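Local coordinates for protein possible TctC subunit of the Tripartite Tricarboxylate Transport(TTT) Family (Rhodopseudomonas palustris, PDB 6HKE) that binds malate in the periplasm and probably hands it to a tripartite tricarboxylate transporter for high-affinity C4-dicarboxylate uptake, at residues T17-V22 with E50-L55; H74-G79 with L241-G246; T103-L108 with P250-L255. The protein carries 2 engineered substitutions. One frame throughout, in Å; residues are numbered along the deposited sequence.

Interaction 1: residues T17-V22 with E50-L55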
# COMPACT_ATOMS: atom_id res chain seq x y z
N THR A 17 2.38 -11.10 23.89
CA THR A 17 2.71 -10.12 22.82
C THR A 17 2.03 -10.56 21.53
O THR A 17 2.12 -11.74 21.18
CB THR A 17 4.22 -9.97 22.68
OG1 THR A 17 4.68 -9.48 23.94
CG2 THR A 17 4.62 -9.02 21.57
N VAL A 18 1.31 -9.65 20.88
CA VAL A 18 0.71 -9.90 19.54
C VAL A 18 1.76 -9.55 18.49
O VAL A 18 2.39 -8.49 18.61
CB VAL A 18 -0.59 -9.11 19.33
CG1 VAL A 18 -1.13 -9.30 17.92
CG2 VAL A 18 -1.64 -9.48 20.38
N THR A 19 1.99 -10.45 17.52
CA THR A 19 2.86 -10.21 16.35
C THR A 19 1.99 -9.71 15.19
O THR A 19 1.00 -10.38 14.82
CB THR A 19 3.69 -11.45 16.03
OG1 THR A 19 4.56 -11.65 17.14
CG2 THR A 19 4.50 -11.31 14.76
N VAL A 20 2.32 -8.53 14.68
CA VAL A 20 1.73 -7.95 13.44
C VAL A 20 2.86 -7.95 12.43
O VAL A 20 3.89 -7.28 12.66
CB VAL A 20 1.14 -6.54 13.66
CG1 VAL A 20 0.72 -5.91 12.34
CG2 VAL A 20 -0.01 -6.56 14.66
N VAL A 21 2.69 -8.77 11.41
CA VAL A 21 3.68 -8.99 10.34
C VAL A 21 3.39 -7.98 9.24
O VAL A 21 2.22 -7.84 8.86
CB VAL A 21 3.60 -10.45 9.86
CG1 VAL A 21 4.62 -10.71 8.76
CG2 VAL A 21 3.82 -11.41 11.01
N VAL A 22 4.45 -7.32 8.77
CA VAL A 22 4.47 -6.36 7.64
C VAL A 22 5.32 -6.97 6.53
O VAL A 22 6.45 -7.39 6.79
CB VAL A 22 5.00 -4.98 8.10
CG1 VAL A 22 5.33 -4.09 6.93
CG2 VAL A 22 4.01 -4.27 9.03
N GLU A 50 4.13 -6.44 18.73
CA GLU A 50 5.47 -6.57 18.10
C GLU A 50 5.27 -6.48 16.59
O GLU A 50 4.38 -7.17 16.08
CB GLU A 50 6.05 -7.91 18.56
CG GLU A 50 7.42 -8.25 18.03
CD GLU A 50 7.70 -9.74 18.17
OE1 GLU A 50 8.60 -10.11 18.97
OE2 GLU A 50 7.00 -10.54 17.50
N ILE A 51 6.03 -5.64 15.90
CA ILE A 51 5.99 -5.53 14.41
C ILE A 51 7.13 -6.39 13.87
O ILE A 51 8.25 -6.17 14.29
CB ILE A 51 6.09 -4.08 13.94
CG1 ILE A 51 4.85 -3.27 14.35
CG2 ILE A 51 6.33 -4.03 12.43
CD1 ILE A 51 3.66 -3.40 13.39
N GLU A 52 6.83 -7.35 13.00
CA GLU A 52 7.83 -8.21 12.32
C GLU A 52 7.78 -7.87 10.83
O GLU A 52 6.66 -7.97 10.22
CB GLU A 52 7.53 -9.68 12.62
CG GLU A 52 8.71 -10.60 12.37
CD GLU A 52 8.35 -12.07 12.31
OE1 GLU A 52 9.03 -12.81 11.57
OE2 GLU A 52 7.39 -12.48 12.99
N ASN A 53 8.89 -7.39 10.28
CA ASN A 53 9.03 -7.07 8.84
C ASN A 53 9.55 -8.34 8.19
O ASN A 53 10.60 -8.82 8.62
CB ASN A 53 9.91 -5.85 8.58
CG ASN A 53 9.36 -4.58 9.20
OD1 ASN A 53 9.62 -4.28 10.36
ND2 ASN A 53 8.61 -3.83 8.42
N MET A 54 8.76 -8.93 7.30
CA MET A 54 9.05 -10.26 6.72
C MET A 54 9.03 -10.11 5.20
O MET A 54 7.93 -10.03 4.61
CB MET A 54 8.03 -11.30 7.18
CG MET A 54 8.42 -12.72 6.79
SD MET A 54 7.17 -13.93 7.31
CE MET A 54 7.32 -13.74 9.09
N LEU A 55 10.22 -10.09 4.61
CA LEU A 55 10.41 -9.77 3.18
C LEU A 55 10.42 -11.08 2.40
O LEU A 55 10.87 -12.09 2.96
CB LEU A 55 11.73 -9.04 2.99
CG LEU A 55 11.99 -7.96 4.02
CD1 LEU A 55 13.31 -7.26 3.75
CD2 LEU A 55 10.82 -6.98 4.07

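Interaction 2: residues H74-G79 with L241-G246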
# COMPACT_ATOMS: atom_id res chain seq x y z
N HIS A 74 -2.89 -14.02 17.82
CA HIS A 74 -1.57 -13.50 18.26
C HIS A 74 -0.64 -13.28 17.05
O HIS A 74 0.39 -12.62 17.25
CB HIS A 74 -0.98 -14.42 19.34
CG HIS A 74 -1.71 -14.29 20.64
ND1 HIS A 74 -2.75 -15.14 20.99
CD2 HIS A 74 -1.59 -13.40 21.65
CE1 HIS A 74 -3.21 -14.80 22.18
NE2 HIS A 74 -2.52 -13.73 22.61
N THR A 75 -0.99 -13.78 15.86
CA THR A 75 -0.21 -13.59 14.60
C THR A 75 -1.12 -12.99 13.52
O THR A 75 -2.01 -13.69 13.05
CB THR A 75 0.45 -14.89 14.12
OG1 THR A 75 1.23 -15.42 15.19
CG2 THR A 75 1.37 -14.66 12.95
N LEU A 76 -0.88 -11.73 13.18
CA LEU A 76 -1.71 -10.96 12.23
C LEU A 76 -0.84 -10.50 11.06
O LEU A 76 0.39 -10.51 11.20
CB LEU A 76 -2.31 -9.78 13.00
CG LEU A 76 -3.14 -10.16 14.23
CD1 LEU A 76 -3.62 -8.91 14.96
CD2 LEU A 76 -4.33 -11.02 13.82
N ILE A 77 -1.47 -10.17 9.94
CA ILE A 77 -0.78 -9.65 8.73
C ILE A 77 -1.42 -8.32 8.37
O ILE A 77 -2.66 -8.21 8.39
CB ILE A 77 -0.81 -10.68 7.57
CG1 ILE A 77 -0.11 -10.17 6.31
CG2 ILE A 77 -2.22 -11.15 7.22
CD1 ILE A 77 1.38 -10.17 6.40
N VAL A 78 -0.59 -7.32 8.10
CA VAL A 78 -0.99 -6.11 7.35
C VAL A 78 -0.97 -6.46 5.87
O VAL A 78 0.10 -6.86 5.36
CB VAL A 78 -0.09 -4.91 7.66
CG1 VAL A 78 -0.57 -3.68 6.90
CG2 VAL A 78 -0.04 -4.63 9.15
N GLY A 79 -2.11 -6.33 5.22
CA GLY A 79 -2.24 -6.47 3.77
C GLY A 79 -2.71 -5.17 3.15
O GLY A 79 -3.16 -4.27 3.88
N LEU A 241 -5.71 -4.85 8.27
CA LEU A 241 -5.28 -5.85 9.29
C LEU A 241 -6.13 -7.11 9.08
O LEU A 241 -7.36 -6.99 9.08
CB LEU A 241 -5.45 -5.24 10.68
CG LEU A 241 -4.90 -6.08 11.83
CD1 LEU A 241 -3.40 -6.30 11.70
CD2 LEU A 241 -5.24 -5.41 13.15
N PHE A 242 -5.48 -8.25 8.86
CA PHE A 242 -6.09 -9.60 8.69
C PHE A 242 -5.49 -10.60 9.69
O PHE A 242 -4.35 -10.40 10.14
CB PHE A 242 -5.82 -10.15 7.29
CG PHE A 242 -6.21 -9.24 6.15
CD1 PHE A 242 -5.47 -8.11 5.86
CD2 PHE A 242 -7.28 -9.56 5.33
CE1 PHE A 242 -5.81 -7.29 4.79
CE2 PHE A 242 -7.60 -8.75 4.25
CZ PHE A 242 -6.87 -7.62 3.99
N ALA A 243 -6.26 -11.65 9.98
CA ALA A 243 -5.90 -12.77 10.87
C ALA A 243 -5.94 -14.05 10.04
O ALA A 243 -6.51 -14.06 8.95
CB ALA A 243 -6.85 -12.85 12.04
N PRO A 244 -5.32 -15.15 10.52
CA PRO A 244 -5.42 -16.43 9.83
C PRO A 244 -6.90 -16.80 9.75
O PRO A 244 -7.65 -16.35 10.61
CB PRO A 244 -4.56 -17.38 10.68
CG PRO A 244 -3.60 -16.45 11.39
CD PRO A 244 -4.43 -15.22 11.69
N ARG A 245 -7.29 -17.54 8.71
CA ARG A 245 -8.70 -17.93 8.52
C ARG A 245 -9.09 -18.78 9.74
O ARG A 245 -8.23 -19.51 10.23
CB ARG A 245 -8.89 -18.65 7.19
CG ARG A 245 -10.35 -18.75 6.75
CD ARG A 245 -11.05 -17.40 6.67
NE ARG A 245 -12.35 -17.53 6.03
CZ ARG A 245 -13.03 -16.53 5.47
NH1 ARG A 245 -12.54 -15.30 5.47
NH2 ARG A 245 -14.20 -16.77 4.90
N GLY A 246 -10.28 -18.59 10.28
CA GLY A 246 -10.76 -19.34 11.46
C GLY A 246 -10.42 -18.68 12.78
O GLY A 246 -10.71 -19.30 13.81

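Interaction 3: residues T103-L108 with P250-L255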
# COMPACT_ATOMS: atom_id res chain seq x y z
N THR A 103 -9.11 -13.99 7.80
CA THR A 103 -10.21 -13.31 8.50
C THR A 103 -9.83 -11.84 8.55
O THR A 103 -8.91 -11.46 9.28
CB THR A 103 -10.49 -13.96 9.86
OG1 THR A 103 -10.84 -15.30 9.55
CG2 THR A 103 -11.60 -13.27 10.62
N PRO A 104 -10.52 -11.00 7.74
CA PRO A 104 -10.35 -9.55 7.80
C PRO A 104 -10.65 -9.07 9.22
O PRO A 104 -11.61 -9.50 9.78
CB PRO A 104 -11.40 -9.02 6.81
CG PRO A 104 -12.39 -10.15 6.71
CD PRO A 104 -11.56 -11.40 6.79
N VAL A 105 -9.82 -8.18 9.75
CA VAL A 105 -10.02 -7.59 11.10
C VAL A 105 -10.55 -6.17 10.92
O VAL A 105 -11.64 -5.87 11.47
CB VAL A 105 -8.73 -7.66 11.92
CG1 VAL A 105 -8.81 -6.90 13.24
CG2 VAL A 105 -8.35 -9.09 12.17
N ALA A 106 -9.81 -5.33 10.18
CA ALA A 106 -10.00 -3.86 10.17
C ALA A 106 -9.29 -3.20 8.98
O ALA A 106 -8.08 -3.45 8.78
CB ALA A 106 -9.48 -3.30 11.46
N LEU A 107 -10.01 -2.33 8.25
CA LEU A 107 -9.39 -1.27 7.42
C LEU A 107 -8.59 -0.34 8.34
O LEU A 107 -9.15 0.10 9.35
CB LEU A 107 -10.47 -0.47 6.69
CG LEU A 107 -9.96 0.63 5.77
CD1 LEU A 107 -9.07 0.07 4.66
CD2 LEU A 107 -11.13 1.38 5.18
N LEU A 108 -7.31 -0.12 8.03
CA LEU A 108 -6.41 0.76 8.81
C LEU A 108 -6.39 2.16 8.23
O LEU A 108 -6.42 3.14 9.01
CB LEU A 108 -5.00 0.17 8.75
CG LEU A 108 -4.88 -1.23 9.33
CD1 LEU A 108 -3.42 -1.66 9.36
CD2 LEU A 108 -5.49 -1.25 10.73
N PRO A 250 -14.99 -13.34 18.32
CA PRO A 250 -14.75 -12.49 19.48
C PRO A 250 -13.33 -11.90 19.54
O PRO A 250 -13.16 -10.76 19.92
CB PRO A 250 -15.00 -13.43 20.68
CG PRO A 250 -15.81 -14.59 20.12
CD PRO A 250 -15.36 -14.72 18.68
N ILE A 251 -12.32 -12.68 19.16
CA ILE A 251 -10.91 -12.21 19.09
C ILE A 251 -10.83 -11.17 17.98
O ILE A 251 -10.18 -10.13 18.18
CB ILE A 251 -9.95 -13.40 18.88
CG1 ILE A 251 -9.89 -14.29 20.12
CG2 ILE A 251 -8.57 -12.90 18.50
CD1 ILE A 251 -8.87 -15.42 20.04
N VAL A 252 -11.52 -11.41 16.87
CA VAL A 252 -11.60 -10.44 15.75
C VAL A 252 -12.30 -9.16 16.23
O VAL A 252 -11.81 -8.08 15.88
CB VAL A 252 -12.28 -11.05 14.51
CG1 VAL A 252 -12.45 -10.01 13.42
CG2 VAL A 252 -11.51 -12.25 13.99
N ALA A 253 -13.40 -9.26 17.01
CA ALA A 253 -14.18 -8.08 17.49
C ALA A 253 -13.27 -7.18 18.35
O ALA A 253 -13.28 -5.96 18.15
CB ALA A 253 -15.40 -8.54 18.25
N LYS A 254 -12.47 -7.77 19.23
CA LYS A 254 -11.60 -7.06 20.20
C LYS A 254 -10.45 -6.40 19.44
O LYS A 254 -10.08 -5.27 19.81
CB LYS A 254 -11.11 -8.04 21.27
CG LYS A 254 -10.22 -7.44 22.35
CD LYS A 254 -10.51 -8.00 23.73
CE LYS A 254 -9.28 -8.08 24.62
NZ LYS A 254 -8.87 -6.75 25.12
N LEU A 255 -9.88 -7.07 18.45
CA LEU A 255 -8.78 -6.48 17.65
C LEU A 255 -9.37 -5.30 16.89
O LEU A 255 -8.77 -4.21 16.91
CB LEU A 255 -8.18 -7.52 16.71
CG LEU A 255 -7.29 -8.56 17.39
CD1 LEU A 255 -6.88 -9.66 16.42
CD2 LEU A 255 -6.06 -7.90 18.00

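Interaction 1: residues T17-V22 with E50-L55
The carboxylate of E50 is met at OE2 by the T19 hydroxyl, which donates a 2.7 Å bond from OG1 on the anti side of OE2, 31° out of the carboxylate plane; the two side chains run side by side and point the same way. With chi1 at -65°, T19 keeps OG1 beside its own backbone N and sends CG2 on toward E52, whose OE2 comes within 3.6 Å of that methyl. With an alanine here, the E50 carboxylate would probably lose its hydroxyl donor and be freer to turn, and E52 would lose the methyl it leans on. Across the sheet the flat amide of N53 lies alongside V22, its ND2 3.6 Å from V22 CG1, while the same nitrogen is claimed by F24 O and D31 OD1.

Between the strands a parallel ladder alternates: E50 bonds to V18 O and V20 N, on either side of T19, and E52 to V20 O and V22 N, on either side of V21, and M54 N closes it on V22 O at 2.8 Å. The apolar contacts divide by face. I51 turns its CD1 to V20 CG1 (4.0 Å) and its CG2 to V22 CG2, whereas V21 CG1 rests on M54 CB at 3.8 Å.

These are the two strands of a beta-alpha-beta unit, and its helix 29-45 covers the face of V22 and I51, with T30 of the malate site touching V22. Helix 61-67 lies on the opposite face against V21 and M54, and strand 75-80 pairs with the far edge of strand 18-22.

Interaction 2: residues H74-G79 with L241-G246
I77 and F242 face each other as the antiparallel hydrogen-bonded pair that joins these strands. I77 N reaches F242 O, and F242 N reaches I77 O, both at 2.9 Å and nearly straight at hydrogen. The two bonds differ at the acceptor: F242 N lies almost in line with the I77 carbonyl, whereas I77 N approaches the F242 carbonyl tilted 24° from its plane. V78 and L241 follow as a non-hydrogen-bonded pair.

Strand 236-244 has come back from the other lobe to run antiparallel between strands 75-80 and 102-118. That returning strand, antiparallel to both neighbours, is the signature of the type II periplasmic binding protein fold.

Apolar packing fills both sides. L76, its CG turned beside its own backbone N (chi1 -57°), splits its contacts: CB takes L241 CD1 at 3.9 Å, and CD2 takes the A243 methyl at 3.6 Å. On the other face I77 CG2 sits 3.7 Å from F242 CB, while V66 and A62 of helix 61-67 touch the I77 side chain.

A contact of another kind, ring carbon to carbonyl oxygen, lies beyond the paired residues: P244 turns the CD-CG edge of its ring to the start of the strand, CD 3.2 Å from T75 O.

The aromatic contact is made by the F242 ring. I77 O lies at its edge, in the ring plane, and CE1 approaches G79 CA obliquely at 3.8 Å. A CB built on G79 would come within about 3.0 Å of F242 CE1, so the ring occupies the place a side chain would take. H84 stacks on F242, and the malate-binding H80 is the residue directly after G79.

Interaction 3: residues T103-L108 with P250-L255
V252 reaches the strand with both of its methyls: chi1 of 176° sets CG1 opposite its backbone N and CG2 opposite its carbonyl carbon, which spreads the two methyls along the strand, one to T103 and one to the P104-V105 peptide. CG2 goes to T103 CG2 at 3.5 Å, and CG1 comes up beside that peptide, on its carbonyl side, 3.8 Å from P104 O and 4.1 Å from V105 CA. V105 uses the same kind of rotamer (chi1 172°) and aims CG1 at the next turn of the helix, 3.6 Å from L255 CB. The V252 and L255 contacts thus come from successive turns on one side of the helix, and the V105 side chain bridges the two.

T103 shows a division of labour. Its methyl is spent on V252, while OG1, turned beside the backbone N, takes a weak hydrogen bond from G246 N, close to the start of helix 249-263. Between 103-108 and 250-255 the contact is made by van der Waals packing, without a hydrogen bond; just beyond it, N256 ND2 bonds to V105 O and adds a polar tether from the helix to the strand.

The strand is not regular here. V105 and A106 both face L241, a classic beta bulge, and the side chains of both point toward the helix, with A106 touching N256 and V259 farther along.

The two axes run almost parallel, 8° apart and 7.8 Å at closest approach. This is helix-on-sheet packing of an alpha/beta lobe, in which the helix following strand 236-244 folds back along that strand's neighbour, well away from the malate site.

In the fold
From the N terminus, interaction 1 closes first, a short loop through helix 29-45 that is complete before 74-79 begins. Interaction 2 then opens, and interaction 3 opens inside it at 103-108. After the chain has built the other lobe and returned, 241-246 closes interaction 2 and 250-255 closes interaction 3, so these two cross. The contacts share one sheet, its strands in the order 49-53, 18-22, 75-80, 236-244, 102-118. T19 joins interaction 1 to interaction 2 through backbone bonds to H74 and L76, and A243 and L241 join interaction 2 to interaction 3 through T103 and A106. Helix 249-263 packs over strand 102-118.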